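Local coordinates for gala protein type 1, 3 or 4 (Legionella pneumophila subsp. pneumophila, PDB 4XA9) that probably binds small GTPases and stimulates their GTP hydrolysis, and folds into a curved array of leucine-rich repeats, at residues V60-V69 with G83-I93; L188-T199 with S211-I222. All coordinates share one frame; numbering follows the deposited sequence. Where two conformers were deposited one is given.

Contact 1: V60-V69 with G83-I93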
loop_
_atom_site.group_PDB
_atom_site.type_symbol
_atom_site.label_atom_id
_atom_site.label_comp_id
_atom_site.label_asym_id
_atom_site.label_seq_id
_atom_site.Cartn_x
_atom_site.Cartn_y
_atom_site.Cartn_z
ATOM N N VAL A 60 22.022 -9.321 -3.404
ATOM C CA VAL A 60 22.060 -8.555 -4.641
ATOM C C VAL A 60 23.406 -8.729 -5.344
ATOM O O VAL A 60 23.456 -8.931 -6.557
ATOM C CB VAL A 60 21.800 -7.062 -4.386
ATOM C CG1 VAL A 60 22.040 -6.255 -5.656
ATOM C CG2 VAL A 60 20.379 -6.850 -3.882
ATOM N N LYS A 61 24.497 -8.661 -4.580
ATOM C CA LYS A 61 25.839 -8.869 -5.141
ATOM C C LYS A 61 25.965 -10.220 -5.833
ATOM O O LYS A 61 26.732 -10.370 -6.785
ATOM C CB LYS A 61 26.913 -8.753 -4.055
ATOM C CG LYS A 61 27.149 -7.334 -3.564
ATOM C CD LYS A 61 28.312 -7.273 -2.590
ATOM C CE LYS A 61 28.608 -5.836 -2.183
ATOM N NZ LYS A 61 29.754 -5.759 -1.235
ATOM N N LEU A 62 25.212 -11.200 -5.340
ATOM C CA LEU A 62 25.238 -12.548 -5.894
ATOM C C LEU A 62 24.327 -12.670 -7.096
ATOM O O LEU A 62 24.393 -13.646 -7.840
ATOM C CB LEU A 62 24.832 -13.566 -4.825
ATOM C CG LEU A 62 25.817 -13.643 -3.659
ATOM C CD1 LEU A 62 25.333 -14.598 -2.584
ATOM C CD2 LEU A 62 27.182 -14.072 -4.183
ATOM N N PHE A 63 23.464 -11.678 -7.286
ATOM C CA PHE A 63 22.493 -11.740 -8.364
ATOM C C PHE A 63 22.904 -10.933 -9.588
ATOM O O PHE A 63 22.682 -11.354 -10.724
ATOM C CB PHE A 63 21.128 -11.249 -7.881
ATOM C CG PHE A 63 20.104 -11.183 -8.969
ATOM C CD1 PHE A 63 19.434 -12.331 -9.367
ATOM C CD2 PHE A 63 19.816 -9.986 -9.601
ATOM C CE1 PHE A 63 18.497 -12.287 -10.373
ATOM C CE2 PHE A 63 18.875 -9.932 -10.615
ATOM C CZ PHE A 63 18.216 -11.083 -11.004
ATOM N N VAL A 64 23.482 -9.763 -9.351
ATOM C CA VAL A 64 23.689 -8.786 -10.418
ATOM C C VAL A 64 24.613 -9.291 -11.526
ATOM O O VAL A 64 25.670 -9.879 -11.260
ATOM C CB VAL A 64 24.221 -7.467 -9.831
ATOM C CG1 VAL A 64 24.778 -6.564 -10.920
ATOM C CG2 VAL A 64 23.088 -6.756 -9.081
ATOM N N ASN A 65 24.172 -9.084 -12.770
ATOM C CA ASN A 65 24.911 -9.480 -13.969
ATOM C C ASN A 65 25.172 -10.985 -14.056
ATOM O O ASN A 65 26.139 -11.420 -14.680
ATOM C CB ASN A 65 26.228 -8.700 -14.050
ATOM C CG ASN A 65 26.005 -7.230 -14.362
ATOM O OD1 ASN A 65 25.185 -6.893 -15.214
ATOM N ND2 ASN A 65 26.705 -6.350 -13.649
ATOM N N LYS A 66 24.291 -11.773 -13.443
ATOM C CA LYS A 66 24.358 -13.231 -13.532
ATOM C C LYS A 66 23.423 -13.754 -14.612
ATOM O O LYS A 66 23.649 -14.817 -15.179
ATOM C CB LYS A 66 23.990 -13.878 -12.191
ATOM C CG LYS A 66 25.019 -13.698 -11.102
ATOM C CD LYS A 66 26.093 -14.765 -11.208
ATOM C CE LYS A 66 27.227 -14.516 -10.222
ATOM N NZ LYS A 66 26.776 -14.584 -8.809
ATOM N N THR A 67 22.356 -13.004 -14.868
ATOM C CA THR A 67 21.254 -13.472 -15.701
ATOM C C THR A 67 20.831 -12.401 -16.703
ATOM O O THR A 67 21.340 -11.283 -16.674
ATOM C CB THR A 67 20.022 -13.851 -14.847
ATOM O OG1 THR A 67 19.371 -12.658 -14.392
ATOM C CG2 THR A 67 20.432 -14.683 -13.634
ATOM N N SER A 68 19.884 -12.740 -17.572
ATOM C CA SER A 68 19.362 -11.775 -18.535
ATOM C C SER A 68 18.006 -11.219 -18.091
ATOM O O SER A 68 17.253 -10.667 -18.899
ATOM C CB SER A 68 19.250 -12.410 -19.924
ATOM O OG SER A 68 20.532 -12.736 -20.434
ATOM N N VAL A 69 17.702 -11.369 -16.804
ATOM C CA VAL A 69 16.492 -10.790 -16.231
ATOM C C VAL A 69 16.486 -9.275 -16.430
ATOM O O VAL A 69 17.439 -8.592 -16.054
ATOM C CB VAL A 69 16.376 -11.120 -14.737
ATOM C CG1 VAL A 69 15.378 -10.187 -14.050
ATOM C CG2 VAL A 69 15.971 -12.577 -14.559
ATOM N N GLY A 83 22.395 -2.259 -1.503
ATOM C CA GLY A 83 21.707 -3.154 -2.416
ATOM C C GLY A 83 21.293 -2.390 -3.659
ATOM O O GLY A 83 21.494 -2.845 -4.785
ATOM N N ALA A 84 20.721 -1.211 -3.446
ATOM C CA ALA A 84 20.342 -0.340 -4.549
ATOM C C ALA A 84 21.567 0.099 -5.355
ATOM O O ALA A 84 21.515 0.185 -6.577
ATOM C CB ALA A 84 19.584 0.878 -4.027
ATOM N N GLN A 85 22.669 0.375 -4.670
ATOM C CA GLN A 85 23.887 0.786 -5.356
ATOM C C GLN A 85 24.349 -0.296 -6.334
ATOM O O GLN A 85 24.762 -0.006 -7.459
ATOM C CB GLN A 85 24.990 1.103 -4.343
ATOM C CG GLN A 85 24.764 2.406 -3.588
ATOM C CD GLN A 85 25.775 2.623 -2.478
ATOM O OE1 GLN A 85 26.826 1.980 -2.445
ATOM N NE2 GLN A 85 25.456 3.525 -1.556
ATOM N N TRP A 86 24.259 -1.528 -5.889
ATOM C CA TRP A 86 24.662 -2.663 -6.672
ATOM C C TRP A 86 23.768 -2.952 -7.853
ATOM O O TRP A 86 24.220 -3.203 -8.911
ATOM C CB TRP A 86 25.033 -3.880 -5.807
ATOM C CG TRP A 86 26.451 -3.694 -5.562
ATOM C CD1 TRP A 86 27.003 -2.934 -4.595
ATOM C CD2 TRP A 86 27.524 -4.087 -6.437
ATOM N NE1 TRP A 86 28.340 -2.868 -4.775
ATOM C CE2 TRP A 86 28.701 -3.586 -5.881
ATOM C CE3 TRP A 86 27.595 -4.858 -7.606
ATOM C CZ2 TRP A 86 29.965 -3.807 -6.460
ATOM C CZ3 TRP A 86 28.847 -5.101 -8.177
ATOM C CH2 TRP A 86 30.014 -4.562 -7.613
ATOM N N LEU A 87 22.484 -2.897 -7.618
ATOM C CA LEU A 87 21.515 -3.060 -8.691
ATOM C C LEU A 87 21.767 -2.046 -9.804
ATOM O O LEU A 87 21.495 -2.317 -10.973
ATOM C CB LEU A 87 20.089 -2.912 -8.157
ATOM C CG LEU A 87 19.527 -4.112 -7.394
ATOM C CD1 LEU A 87 18.144 -3.793 -6.823
ATOM C CD2 LEU A 87 19.459 -5.316 -8.310
ATOM N N SER A 88 22.303 -0.880 -9.447
ATOM C CA SER A 88 22.515 0.169 -10.440
ATOM C C SER A 88 23.613 -0.238 -11.415
ATOM O O SER A 88 23.775 0.380 -12.469
ATOM C CB SER A 88 22.866 1.503 -9.775
ATOM O OG SER A 88 24.179 1.493 -9.243
ATOM N N GLU A 89 24.351 -1.291 -11.064
ATOM C CA GLU A 89 25.427 -1.798 -11.904
ATOM C C GLU A 89 24.946 -2.896 -12.851
ATOM O O GLU A 89 25.713 -3.377 -13.695
ATOM C CB GLU A 89 26.571 -2.342 -11.042
ATOM C CG GLU A 89 27.052 -1.404 -9.942
ATOM C CD GLU A 89 27.725 -0.158 -10.478
ATOM O OE1 GLU A 89 28.143 -0.165 -11.655
ATOM O OE2 GLU A 89 27.833 0.830 -9.720
ATOM N N ASP A 90 23.690 -3.312 -12.713
ATOM C CA ASP A 90 23.212 -4.404 -13.546
ATOM C C ASP A 90 23.000 -3.953 -14.973
ATOM O O ASP A 90 22.457 -2.879 -15.227
ATOM C CB ASP A 90 21.921 -5.010 -13.008
ATOM C CG ASP A 90 21.545 -6.282 -13.746
ATOM O OD1 ASP A 90 22.013 -7.373 -13.347
ATOM O OD2 ASP A 90 20.793 -6.194 -14.735
ATOM N N ASN A 91 23.417 -4.790 -15.909
ATOM C CA ASN A 91 23.422 -4.390 -17.306
ATOM C C ASN A 91 22.223 -4.886 -18.121
ATOM O O ASN A 91 22.166 -4.662 -19.332
ATOM C CB ASN A 91 24.735 -4.838 -17.947
ATOM C CG ASN A 91 25.938 -4.137 -17.332
ATOM O OD1 ASN A 91 25.932 -2.913 -17.166
ATOM N ND2 ASN A 91 26.966 -4.900 -16.984
ATOM N N HIS A 92 21.250 -5.515 -17.461
ATOM C CA HIS A 92 20.036 -5.966 -18.158
ATOM C C HIS A 92 18.745 -5.347 -17.626
ATOM O O HIS A 92 17.761 -5.223 -18.352
ATOM C CB HIS A 92 19.916 -7.485 -18.085
ATOM C CG HIS A 92 20.827 -8.208 -19.025
ATOM N ND1 HIS A 92 22.054 -8.697 -18.638
ATOM C CD2 HIS A 92 20.686 -8.531 -20.332
ATOM C CE1 HIS A 92 22.633 -9.290 -19.667
ATOM N NE2 HIS A 92 21.824 -9.202 -20.707
ATOM N N ILE A 93 18.737 -4.982 -16.353
ATOM C CA ILE A 93 17.505 -4.514 -15.725
ATOM C C ILE A 93 17.089 -3.142 -16.262
ATOM O O ILE A 93 17.873 -2.193 -16.260
ATOM C CB ILE A 93 17.659 -4.487 -14.189
ATOM C CG1 ILE A 93 17.770 -5.929 -13.669
ATOM C CG2 ILE A 93 16.488 -3.769 -13.535
ATOM C CD1 ILE A 93 18.012 -6.047 -12.178
HETATM O O HOH W 1 22.333 -8.483 -15.938
HETATM O O HOH W 2 19.602 -8.818 -14.213
#

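Contact 2: L188-T199 with S211-I222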
loop_
_atom_site.group_PDB
_atom_site.type_symbol
_atom_site.label_atom_id
_atom_site.label_comp_id
_atom_site.label_asym_id
_atom_site.label_seq_id
_atom_site.Cartn_x
_atom_site.Cartn_y
_atom_site.Cartn_z
ATOM N N LEU A 188 4.656 14.992 -18.844
ATOM C CA LEU A 188 3.871 13.994 -18.113
ATOM C C LEU A 188 2.532 13.703 -18.783
ATOM O O LEU A 188 1.775 14.618 -19.110
ATOM C CB LEU A 188 3.625 14.457 -16.676
ATOM C CG LEU A 188 4.824 14.566 -15.736
ATOM C CD1 LEU A 188 4.372 15.175 -14.416
ATOM C CD2 LEU A 188 5.451 13.195 -15.507
ATOM N N THR A 189 2.248 12.422 -18.980
ATOM C CA THR A 189 0.968 11.994 -19.534
ATOM C C THR A 189 0.111 11.335 -18.459
ATOM O O THR A 189 -1.098 11.208 -18.607
ATOM C CB THR A 189 1.154 11.007 -20.698
ATOM O OG1 THR A 189 1.829 9.833 -20.228
ATOM C CG2 THR A 189 1.965 11.645 -21.813
ATOM N N LEU A 190 0.753 10.918 -17.378
ATOM C CA LEU A 190 0.071 10.309 -16.247
ATOM C C LEU A 190 0.683 10.859 -14.968
ATOM O O LEU A 190 1.894 10.808 -14.775
ATOM C CB LEU A 190 0.175 8.778 -16.307
ATOM C CG LEU A 190 -0.650 7.928 -15.334
ATOM C CD1 LEU A 190 -0.952 6.556 -15.916
ATOM C CD2 LEU A 190 0.088 7.765 -14.036
ATOM N N LEU A 191 -0.157 11.404 -14.100
ATOM C CA LEU A 191 0.314 11.949 -12.836
ATOM C C LEU A 191 -0.645 11.560 -11.720
ATOM O O LEU A 191 -1.854 11.766 -11.816
ATOM C CB LEU A 191 0.461 13.474 -12.930
ATOM C CG LEU A 191 0.907 14.277 -11.702
ATOM C CD1 LEU A 191 2.281 13.835 -11.208
ATOM C CD2 LEU A 191 0.907 15.765 -12.038
ATOM N N ILE A 192 -0.099 10.967 -10.668
ATOM C CA ILE A 192 -0.905 10.559 -9.531
ATOM C C ILE A 192 -0.358 11.216 -8.277
ATOM O O ILE A 192 0.807 11.013 -7.922
ATOM C CB ILE A 192 -0.922 9.029 -9.376
ATOM C CG1 ILE A 192 -1.568 8.390 -10.614
ATOM C CG2 ILE A 192 -1.648 8.624 -8.090
ATOM C CD1 ILE A 192 -1.703 6.862 -10.547
ATOM N N LEU A 193 -1.202 12.013 -7.626
ATOM C CA LEU A 193 -0.818 12.774 -6.443
ATOM C C LEU A 193 -1.870 12.669 -5.350
ATOM O O LEU A 193 -2.308 13.682 -4.798
ATOM C CB LEU A 193 -0.592 14.250 -6.794
ATOM C CG LEU A 193 0.632 14.579 -7.656
ATOM C CD1 LEU A 193 0.585 16.022 -8.141
ATOM C CD2 LEU A 193 1.919 14.318 -6.877
ATOM N N GLY A 194 -2.272 11.468 -5.030
ATOM C CA GLY A 194 -3.230 11.220 -4.006
ATOM C C GLY A 194 -2.686 11.383 -2.597
ATOM O O GLY A 194 -1.522 11.307 -2.385
ATOM N N LYS A 195 -3.622 11.650 -1.712
ATOM C CA LYS A 195 -3.218 11.642 -0.244
ATOM C C LYS A 195 -2.143 12.704 0.107
ATOM O O LYS A 195 -1.162 12.411 0.799
ATOM C CB LYS A 195 -2.859 10.309 0.239
ATOM C CG LYS A 195 -3.080 9.989 1.681
ATOM C CD LYS A 195 -4.516 9.790 2.013
ATOM C CE LYS A 195 -4.667 9.279 3.415
ATOM N NZ LYS A 195 -5.008 7.841 3.366
ATOM N N ASN A 196 -2.182 13.878 -0.480
ATOM C CA ASN A 196 -1.229 14.926 -0.246
ATOM C C ASN A 196 -1.987 16.126 0.379
ATOM O O ASN A 196 -2.951 15.942 0.988
ATOM C CB ASN A 196 -0.494 15.299 -1.516
ATOM C CG ASN A 196 0.625 14.329 -1.862
ATOM O OD1 ASN A 196 1.419 13.988 -1.041
ATOM N ND2 ASN A 196 0.633 13.881 -3.080
ATOM N N ALA A 197 -1.506 17.338 0.206
ATOM C CA ALA A 197 -2.193 18.514 0.742
ATOM C C ALA A 197 -2.562 19.482 -0.368
ATOM O O ALA A 197 -2.395 20.690 -0.228
ATOM C CB ALA A 197 -1.332 19.218 1.780
ATOM N N ILE A 198 -3.056 18.949 -1.475
ATOM C CA ILE A 198 -3.348 19.766 -2.645
ATOM C C ILE A 198 -4.754 20.356 -2.565
ATOM O O ILE A 198 -5.700 19.672 -2.172
ATOM C CB ILE A 198 -3.163 18.934 -3.925
ATOM C CG1 ILE A 198 -1.717 18.423 -3.990
ATOM C CG2 ILE A 198 -3.510 19.731 -5.166
ATOM C CD1 ILE A 198 -1.435 17.550 -5.168
ATOM N N THR A 199 -4.894 21.631 -2.920
ATOM C CA THR A 199 -6.197 22.293 -2.813
ATOM C C THR A 199 -6.703 22.769 -4.167
ATOM O O THR A 199 -6.120 22.452 -5.204
ATOM C CB THR A 199 -6.156 23.509 -1.861
ATOM O OG1 THR A 199 -5.430 24.583 -2.480
ATOM C CG2 THR A 199 -5.493 23.136 -0.542
ATOM N N SER A 211 -0.622 18.203 -21.488
ATOM C CA SER A 211 0.070 16.932 -21.692
ATOM C C SER A 211 -0.646 15.755 -21.028
ATOM O O SER A 211 -0.731 14.668 -21.597
ATOM C CB SER A 211 1.510 17.020 -21.173
ATOM O OG SER A 211 1.546 17.204 -19.764
ATOM N N LEU A 212 -1.160 15.973 -19.821
ATOM C CA LEU A 212 -1.807 14.907 -19.055
ATOM C C LEU A 212 -3.050 14.310 -19.721
ATOM O O LEU A 212 -3.903 15.042 -20.225
ATOM C CB LEU A 212 -2.196 15.435 -17.675
ATOM C CG LEU A 212 -1.070 15.815 -16.718
ATOM C CD1 LEU A 212 -1.669 16.478 -15.483
ATOM C CD2 LEU A 212 -0.241 14.584 -16.330
ATOM N N SER A 213 -3.155 12.983 -19.700
ATOM C CA SER A 213 -4.406 12.307 -20.050
ATOM C C SER A 213 -4.924 11.501 -18.856
ATOM O O SER A 213 -6.085 11.097 -18.818
ATOM C CB SER A 213 -4.225 11.406 -21.274
ATOM O OG SER A 213 -3.323 10.350 -21.011
ATOM N N THR A 214 -4.054 11.277 -17.878
ATOM C CA THR A 214 -4.464 10.705 -16.603
ATOM C C THR A 214 -4.022 11.606 -15.452
ATOM O O THR A 214 -2.858 12.009 -15.384
ATOM C CB THR A 214 -3.878 9.294 -16.387
ATOM O OG1 THR A 214 -4.370 8.407 -17.398
ATOM C CG2 THR A 214 -4.276 8.757 -15.013
ATOM N N LEU A 215 -4.951 11.924 -14.555
ATOM C CA LEU A 215 -4.636 12.723 -13.372
ATOM C C LEU A 215 -5.422 12.225 -12.162
ATOM O O LEU A 215 -6.648 12.297 -12.143
ATOM C CB LEU A 215 -4.932 14.209 -13.631
ATOM C CG LEU A 215 -4.731 15.210 -12.483
ATOM C CD1 LEU A 215 -3.299 15.195 -11.981
ATOM C CD2 LEU A 215 -5.128 16.634 -12.912
ATOM N N HIS A 216 -4.714 11.702 -11.164
ATOM C CA HIS A 216 -5.339 11.234 -9.930
ATOM C C HIS A 216 -4.992 12.164 -8.778
ATOM O O HIS A 216 -3.818 12.322 -8.427
ATOM C CB HIS A 216 -4.896 9.806 -9.591
ATOM C CG HIS A 216 -5.415 8.765 -10.535
ATOM N ND1 HIS A 216 -5.311 7.413 -10.279
ATOM C CD2 HIS A 216 -6.037 8.873 -11.733
ATOM C CE1 HIS A 216 -5.849 6.734 -11.277
ATOM N NE2 HIS A 216 -6.298 7.596 -12.172
ATOM N N LEU A 217 -6.015 12.772 -8.190
ATOM C CA LEU A 217 -5.831 13.706 -7.086
ATOM C C LEU A 217 -6.712 13.340 -5.898
ATOM O O LEU A 217 -7.183 14.216 -5.168
ATOM C CB LEU A 217 -6.137 15.140 -7.539
ATOM C CG LEU A 217 -5.131 15.775 -8.502
ATOM C CD1 LEU A 217 -5.663 17.091 -9.065
ATOM C CD2 LEU A 217 -3.808 15.998 -7.790
ATOM N N GLY A 218 -6.941 12.046 -5.713
ATOM C CA GLY A 218 -7.791 11.579 -4.632
ATOM C C GLY A 218 -7.300 11.964 -3.244
ATOM O O GLY A 218 -6.106 12.188 -3.038
ATOM N N SER A 219 -8.235 12.060 -2.304
ATOM C CA SER A 219 -7.920 12.291 -0.898
ATOM C C SER A 219 -6.985 13.470 -0.679
ATOM O O SER A 219 -5.991 13.361 0.039
ATOM C CB SER A 219 -7.310 11.032 -0.280
ATOM O OG SER A 219 -8.247 9.974 -0.294
ATOM N N ASN A 220 -7.291 14.587 -1.327
ATOM C CA ASN A 220 -6.614 15.835 -1.043
ATOM C C ASN A 220 -7.624 16.786 -0.408
ATOM O O ASN A 220 -8.515 16.336 0.313
ATOM C CB ASN A 220 -5.988 16.424 -2.309
ATOM C CG ASN A 220 -4.676 15.737 -2.687
ATOM O OD1 ASN A 220 -3.649 15.979 -2.064
ATOM N ND2 ASN A 220 -4.705 14.909 -3.723
ATOM N N GLN A 221 -7.502 18.085 -0.678
ATOM C CA GLN A 221 -8.395 19.077 -0.080
ATOM C C GLN A 221 -9.235 19.787 -1.148
ATOM O O GLN A 221 -9.758 20.874 -0.921
ATOM C CB GLN A 221 -7.593 20.111 0.713
ATOM C CG GLN A 221 -6.707 19.530 1.801
ATOM C CD GLN A 221 -5.807 20.583 2.433
ATOM O OE1 GLN A 221 -6.128 21.774 2.444
ATOM N NE2 GLN A 221 -4.661 20.147 2.948
ATOM N N ILE A 222 -9.347 19.169 -2.317
ATOM C CA ILE A 222 -10.027 19.792 -3.446
ATOM C C ILE A 222 -11.536 19.845 -3.186
ATOM O O ILE A 222 -12.108 18.894 -2.657
ATOM C CB ILE A 222 -9.699 19.031 -4.746
ATOM C CG1 ILE A 222 -8.187 19.077 -4.993
ATOM C CG2 ILE A 222 -10.471 19.588 -5.934
ATOM C CD1 ILE A 222 -7.716 18.222 -6.159
HETATM O O HOH W 3 -2.573 8.208 -19.456
HETATM O O HOH W 4 -3.980 13.846 2.303
HETATM O O HOH W 5 -4.930 16.705 2.943
#

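Contact 1: V60-V69 with G83-I93
Gly83 receives Val60 from the preceding helix: CG1 of Val60, anti to its own backbone nitrogen (chi1 172°), lies 3.6 Å from Gly83 O and also reaches Trp86 CB and the branch carbon of Leu87. One face of the Trp86 indole meets the extended chain of Lys61, whose CE stands over the five-membered ring in a CH-pi contact 4.2 Å from its centroid; Glu89 CG lies on the opposite face. The end of Leu87 approaches residues 60-69, its CD2 meeting Val60 CG1 and, 4.0 Å away, Val64 CG2. Beyond the helix the contact becomes mainly polar. Glu89 O accepts Asn65 ND2, which comes from above the carbonyl plane. Asp90 directs its carboxylate at the turn of residues 63-66, where OD1 takes the amide Asn65 N at 2.8 Å nearly along its C-O direction. Asp90 OD2 accepts His92 N, an Asx turn, and also Ile93 N, which extends it to an Asx motif. Asn91 N donates to Asn65 OD1 over 2.8 Å. His92 lays one ring face on Ser68 CA, 3.9 Å from the ring centroid, while a water in the ring plane lies 2.7 Å from His92 ND1 and is also bonded to Thr67 O. Ile93 CD1 closes the series at the edge of the Phe63 ring. One buried carboxylate ties both loops together through backbone N-H groups, and three hydrogen bonds made by Asn65 fix how the loop after helix 57-63 sits on that after helix 80-87; the N-H donors would be expected to stabilise the negative charge of Asp90.

Contact 2: L188-T199 with S211-I222
Adjacent parallel strands of a leucine-rich repeat sheet, 190-192 and 214-216, form this contact together with the asparagine-bearing loops that follow them, a characteristic asparagine ladder. The strand axes run 4.8 Å apart and only 3° from parallel, with His216 N bonded to Leu191 O and Leu193 N to His216 O. At the entrance Thr189 O accepts both Ser213 N and Thr214 N. On one face of the sheet Leu190 CG packs 3.7 Å from Thr214 CB, the two side chains pointing the same way; Ile192 likewise runs beside His216, its CD1 3.7 Å from ND1, an atom that also bonds the backbone of a chain of another protein. On the other face Leu212 CD2 presses against Leu191 CB at 3.6 Å, and Leu217 CD2 touches both Leu193 CB and Ile198 CD1. Asn220 makes the polar rung. With CG beside its backbone nitrogen (chi1 -79°), its amide turns back toward the neighbouring loop: ND2 serves Leu193 O at 2.9 Å and Leu217 O of its own loop, both lying close to the amide plane, while OD1 accepts Ile198 N at 3.1 Å from above its carbonyl plane and, weakly, Asn196 N. All polar atoms of this buried amide are thereby used. Asn196 repeats the role one step back, its OD1 accepting Cys172 N and Val174 N. Phe206 of helix 203-207 covers the leucine face, joined by Leu182 of helix 176-184; strand 166-168 flanks strand 190-192, and strand 238-240, whose Asp238 is bonded by His216 NE2, flanks strand 214-216.

How the contacts relate
Contact 1 and contact 2 share no helix or strand; they lie on opposite sides of the chain's centre, their own centres about 33 Å apart, and do not touch. Residues 60-69 with 83-93 join successive helices and the loops leaving them, so half of the touching residues are buried and several are exposed, and the bonding depends on side chains reaching backbone groups, helped by water. Residues 188-199 with 211-222 centre on two neighbouring strands of the sheet and the loops that follow them, and are far less exposed: regular backbone bonding dominates, with an asparagine amide taking over where the strands end. The sheet contact alone of the two meets another protein chain of the assembly.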